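Local atomic coordinates of lactaldehyde dehydrogenase (Methanocaldococcus jannaschii, PDB entry 3PQA), a protein that oxidises lactaldehyde to lactate with NAD as the preferred cofactor, a step in the biosynthesis of coenzyme F420, and works as a homotetramer. Residues D121-V131 with E453-K464. Sequence-based numbering, arbitrary orientation.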
loop_
_atom_site.group_PDB
_atom_site.type_symbol
_atom_site.label_atom_id
_atom_site.label_comp_id
_atom_site.label_asym_id
_atom_site.label_seq_id
_atom_site.Cartn_x
_atom_site.Cartn_y
_atom_site.Cartn_z
ATOM N N ASP B 121 6.692 -7.322 -20.918
ATOM C CA ASP B 121 7.645 -6.535 -21.724
ATOM C C ASP B 121 7.448 -5.008 -21.631
ATOM O O ASP B 121 7.763 -4.287 -22.572
ATOM C CB ASP B 121 7.628 -6.969 -23.204
ATOM C CG ASP B 121 7.789 -8.471 -23.388
ATOM O OD1 ASP B 121 8.891 -8.997 -23.118
ATOM O OD2 ASP B 121 6.811 -9.114 -23.829
ATOM N N ARG B 122 6.903 -4.525 -20.512
ATOM C CA ARG B 122 6.899 -3.085 -20.217
ATOM C C ARG B 122 7.150 -2.897 -18.730
ATOM O O ARG B 122 6.648 -3.676 -17.927
ATOM C CB ARG B 122 5.575 -2.431 -20.641
ATOM C CG ARG B 122 5.323 -2.496 -22.146
ATOM C CD ARG B 122 4.066 -1.806 -22.571
ATOM N NE ARG B 122 3.589 -2.253 -23.883
ATOM C CZ ARG B 122 3.774 -1.611 -25.041
ATOM N NH1 ARG B 122 4.445 -0.466 -25.104
ATOM N NH2 ARG B 122 3.265 -2.118 -26.157
ATOM N N LEU B 123 7.964 -1.908 -18.367
ATOM C CA LEU B 123 8.080 -1.460 -16.979
ATOM C C LEU B 123 7.181 -0.243 -16.815
ATOM O O LEU B 123 7.398 0.780 -17.457
ATOM C CB LEU B 123 9.537 -1.098 -16.628
ATOM C CG LEU B 123 9.823 -0.567 -15.214
ATOM C CD1 LEU B 123 9.450 -1.587 -14.140
ATOM C CD2 LEU B 123 11.284 -0.146 -15.092
ATOM N N ILE B 124 6.142 -0.374 -16.003
ATOM C CA ILE B 124 5.223 0.735 -15.745
ATOM C C ILE B 124 5.334 1.189 -14.303
ATOM O O ILE B 124 5.111 0.406 -13.381
ATOM C CB ILE B 124 3.752 0.379 -16.084
ATOM C CG1 ILE B 124 3.630 -0.039 -17.562
ATOM C CG2 ILE B 124 2.840 1.557 -15.715
ATOM C CD1 ILE B 124 2.241 -0.471 -18.014
ATOM N N PHE B 125 5.693 2.454 -14.084
ATOM C CA PHE B 125 5.795 2.931 -12.715
ATOM C C PHE B 125 5.301 4.367 -12.582
ATOM O O PHE B 125 5.175 5.075 -13.578
ATOM C CB PHE B 125 7.221 2.750 -12.152
ATOM C CG PHE B 125 8.260 3.611 -12.817
ATOM C CD1 PHE B 125 8.833 3.235 -14.037
ATOM C CD2 PHE B 125 8.676 4.792 -12.212
ATOM C CE1 PHE B 125 9.796 4.043 -14.657
ATOM C CE2 PHE B 125 9.640 5.598 -12.819
ATOM C CZ PHE B 125 10.202 5.219 -14.039
ATOM N N THR B 126 5.023 4.776 -11.357
ATOM C CA THR B 126 4.506 6.123 -11.103
ATOM C C THR B 126 5.561 7.010 -10.455
ATOM O O THR B 126 6.531 6.531 -9.879
ATOM C CB THR B 126 3.253 6.095 -10.204
ATOM O OG1 THR B 126 3.575 5.501 -8.926
ATOM C CG2 THR B 126 2.137 5.298 -10.866
ATOM N N ARG B 127 5.358 8.321 -10.579
ATOM C CA ARG B 127 6.223 9.327 -9.992
ATOM C C ARG B 127 5.293 10.468 -9.600
ATOM O O ARG B 127 4.419 10.833 -10.384
ATOM C CB ARG B 127 7.250 9.770 -11.032
ATOM C CG ARG B 127 8.072 10.999 -10.700
ATOM C CD ARG B 127 9.078 11.260 -11.828
ATOM N NE ARG B 127 9.768 12.545 -11.675
ATOM C CZ ARG B 127 10.857 12.727 -10.936
ATOM N NH1 ARG B 127 11.392 11.709 -10.262
ATOM N NH2 ARG B 127 11.411 13.929 -10.857
ATOM N N ARG B 128 5.442 10.988 -8.386
ATOM C CA ARG B 128 4.660 12.142 -7.950
ATOM C C ARG B 128 5.493 13.393 -8.268
ATOM O O ARG B 128 6.701 13.399 -8.053
ATOM C CB ARG B 128 4.330 12.067 -6.443
ATOM C CG ARG B 128 3.456 10.887 -5.948
ATOM C CD ARG B 128 2.127 10.779 -6.657
ATOM N NE ARG B 128 1.148 9.847 -6.066
ATOM C CZ ARG B 128 0.985 8.546 -6.352
ATOM N NH1 ARG B 128 1.786 7.881 -7.190
ATOM N NH2 ARG B 128 -0.007 7.882 -5.763
ATOM N N GLU B 129 4.855 14.424 -8.818
ATOM C CA GLU B 129 5.518 15.709 -9.098
ATOM C C GLU B 129 4.675 16.858 -8.551
ATOM O O GLU B 129 3.470 16.706 -8.403
ATOM C CB GLU B 129 5.747 15.887 -10.603
ATOM C CG GLU B 129 6.674 14.814 -11.193
ATOM C CD GLU B 129 7.076 15.060 -12.634
ATOM O OE1 GLU B 129 6.444 15.904 -13.306
ATOM O OE2 GLU B 129 8.011 14.372 -13.094
ATOM N N PRO B 130 5.302 18.014 -8.234
ATOM C CA PRO B 130 4.474 19.097 -7.667
ATOM C C PRO B 130 3.345 19.596 -8.564
ATOM O O PRO B 130 3.488 19.636 -9.783
ATOM C CB PRO B 130 5.472 20.250 -7.486
ATOM C CG PRO B 130 6.670 19.903 -8.331
ATOM C CD PRO B 130 6.721 18.401 -8.361
ATOM N N VAL B 131 2.253 20.035 -7.949
ATOM C CA VAL B 131 1.197 20.699 -8.695
ATOM C C VAL B 131 1.646 22.046 -9.264
ATOM O O VAL B 131 1.147 22.472 -10.312
ATOM C CB VAL B 131 -0.083 20.870 -7.857
ATOM C CG1 VAL B 131 -0.724 19.509 -7.624
ATOM C CG2 VAL B 131 0.202 21.583 -6.525
ATOM N N GLU B 453 -2.562 15.187 -2.419
ATOM C CA GLU B 453 -3.395 16.255 -3.017
ATOM C C GLU B 453 -2.508 17.294 -3.697
ATOM O O GLU B 453 -2.878 17.844 -4.717
ATOM C CB GLU B 453 -4.243 16.972 -1.957
ATOM C CG GLU B 453 -5.052 16.058 -1.027
ATOM C CD GLU B 453 -6.394 15.628 -1.578
ATOM O OE1 GLU B 453 -6.736 16.023 -2.718
ATOM O OE2 GLU B 453 -7.101 14.873 -0.847
ATOM N N MET B 454 -1.338 17.544 -3.115
ATOM C CA MET B 454 -0.425 18.593 -3.571
ATOM C C MET B 454 0.585 18.126 -4.632
ATOM O O MET B 454 1.525 18.840 -4.976
ATOM C CB MET B 454 0.282 19.242 -2.363
ATOM C CG MET B 454 -0.677 20.060 -1.457
ATOM S SD MET B 454 0.136 20.771 -0.003
ATOM C CE MET B 454 -1.236 21.725 0.718
ATOM N N SER B 455 0.389 16.914 -5.140
ATOM C CA SER B 455 1.202 16.448 -6.237
ATOM C C SER B 455 0.329 15.848 -7.333
ATOM O O SER B 455 -0.865 15.573 -7.112
ATOM C CB SER B 455 2.303 15.495 -5.732
ATOM O OG SER B 455 1.790 14.404 -5.024
ATOM N N ASN B 456 0.908 15.720 -8.524
ATOM C CA ASN B 456 0.256 15.053 -9.648
ATOM C C ASN B 456 0.996 13.767 -9.946
ATOM O O ASN B 456 2.222 13.708 -9.819
ATOM C CB ASN B 456 0.301 15.943 -10.891
ATOM C CG ASN B 456 -0.596 17.162 -10.775
ATOM O OD1 ASN B 456 -1.727 17.082 -10.286
ATOM N ND2 ASN B 456 -0.091 18.303 -11.246
ATOM N N ILE B 457 0.254 12.744 -10.361
ATOM C CA ILE B 457 0.874 11.487 -10.779
ATOM C C ILE B 457 1.421 11.616 -12.203
ATOM O O ILE B 457 0.810 12.267 -13.073
ATOM C CB ILE B 457 -0.108 10.292 -10.688
ATOM C CG1 ILE B 457 -0.519 10.044 -9.234
ATOM C CG2 ILE B 457 0.541 9.002 -11.279
ATOM C CD1 ILE B 457 -1.695 9.041 -9.068
ATOM N N LYS B 458 2.592 11.025 -12.426
ATOM C CA LYS B 458 3.130 10.829 -13.764
ATOM C C LYS B 458 3.317 9.337 -13.900
ATOM O O LYS B 458 3.932 8.713 -13.035
ATOM C CB LYS B 458 4.470 11.552 -13.952
ATOM C CG LYS B 458 5.170 11.226 -15.281
ATOM C CD LYS B 458 6.499 11.966 -15.433
ATOM C CE LYS B 458 6.305 13.438 -15.825
ATOM N NZ LYS B 458 7.635 14.155 -15.833
ATOM N N THR B 459 2.766 8.774 -14.968
ATOM C CA THR B 459 2.931 7.352 -15.267
ATOM C C THR B 459 3.977 7.227 -16.354
ATOM O O THR B 459 3.864 7.854 -17.418
ATOM C CB THR B 459 1.607 6.742 -15.735
ATOM O OG1 THR B 459 0.593 7.044 -14.768
ATOM C CG2 THR B 459 1.751 5.213 -15.934
ATOM N N ILE B 460 5.023 6.447 -16.089
ATOM C CA ILE B 460 6.148 6.305 -17.015
ATOM C C ILE B 460 6.130 4.859 -17.490
ATOM O O ILE B 460 6.010 3.939 -16.671
ATOM C CB ILE B 460 7.499 6.659 -16.335
ATOM C CG1 ILE B 460 7.474 8.115 -15.842
ATOM C CG2 ILE B 460 8.672 6.437 -17.298
ATOM C CD1 ILE B 460 8.619 8.498 -14.919
ATOM N N ILE B 461 6.212 4.663 -18.797
ATOM C CA ILE B 461 6.131 3.308 -19.380
ATOM C C ILE B 461 7.389 3.087 -20.190
ATOM O O ILE B 461 7.622 3.799 -21.164
ATOM C CB ILE B 461 4.879 3.156 -20.283
ATOM C CG1 ILE B 461 3.592 3.445 -19.502
ATOM C CG2 ILE B 461 4.808 1.790 -20.951
ATOM C CD1 ILE B 461 3.070 4.886 -19.713
ATOM N N ILE B 462 8.196 2.098 -19.808
ATOM C CA ILE B 462 9.388 1.755 -20.590
ATOM C C ILE B 462 9.077 0.485 -21.372
ATOM O O ILE B 462 8.837 -0.566 -20.772
ATOM C CB ILE B 462 10.653 1.576 -19.704
ATOM C CG1 ILE B 462 10.863 2.817 -18.817
ATOM C CG2 ILE B 462 11.879 1.230 -20.584
ATOM C CD1 ILE B 462 12.029 2.729 -17.815
ATOM N N SER B 463 9.023 0.583 -22.697
ATOM C CA SER B 463 8.635 -0.565 -23.521
ATOM C C SER B 463 9.884 -1.369 -23.830
ATOM O O SER B 463 10.845 -0.814 -24.350
ATOM C CB SER B 463 7.969 -0.115 -24.825
ATOM O OG SER B 463 6.985 0.877 -24.570
ATOM N N LYS B 464 9.857 -2.664 -23.517
ATOM C CA LYS B 464 11.009 -3.556 -23.739
ATOM C C LYS B 464 10.914 -4.252 -25.092
ATOM O O LYS B 464 9.815 -4.458 -25.610
ATOM C CB LYS B 464 11.104 -4.608 -22.626
ATOM C CG LYS B 464 10.984 -4.056 -21.218
ATOM C CD LYS B 464 10.759 -5.182 -20.199
ATOM C CE LYS B 464 10.503 -4.644 -18.817
ATOM N NZ LYS B 464 9.821 -5.677 -17.974
HETATM O O HOH W 1 8.086 17.197 -15.229
HETATM O O HOH W 2 2.621 18.282 -12.182
HETATM O O HOH W 3 -0.898 21.106 -11.586
#
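Asp-121 opens an antiparallel ladder with the C-terminal strand 455-463, its carbonyl O accepting a hydrogen bond from the backbone N of Lys-464 at 2.8 Å. The extended side chain of Arg-122 brings NH1 to 2.9 Å from Ser-463 OG, and the same NH1 forms a salt bridge with Asp-423 of a second subunit. Leu-123 and Ile-462, a hydrogen-bonded pair, lie side by side on the face that also carries Phe-125 and Ile-460; on the reverse face Ile-124 lies alongside Ile-461. The Phe-125 ring, with CG set between backbone N and carbonyl carbon (chi1 67°), leans over its cross-strand neighbour, and Ile-460 CB makes a CH-pi contact 4.1 Å from the ring centroid, while Ile-462 CD1 reaches the ring edge. At Arg-128 the chain bends at chi2 (-56°), laying one guanidinium face over Ile-457 CG1, 3.5 Å from the plane; its NE pairs with Glu-452. Glu-129 OE2 is gripped twice: it takes the N-H of Arg-127 NE at 2.9 Å on its anti lone pair, lying in the plane of that guanidinium, and Lys-458 NZ arrives on the syn side at 2.8 Å, while also donating to the carbonyls of Leu-414 and Ala-411 of the second subunit. A glutamine here would probably leave the two neighbouring cations without their shared negative charge. Val-131 N donates a longer bond of 3.3 Å to Met-454 O, and waters tie the carbonyls of Pro-130 and Val-131 to Asn-456 ND2. With 114-117 on the other side of 122-130, these strands form the three-stranded arm of the aldehyde dehydrogenase oligomerisation domain; residues 459-462 pair in parallel with a strand of the second subunit, while the shared carboxylate probably offsets the mutual repulsion of Arg-127 and Lys-458.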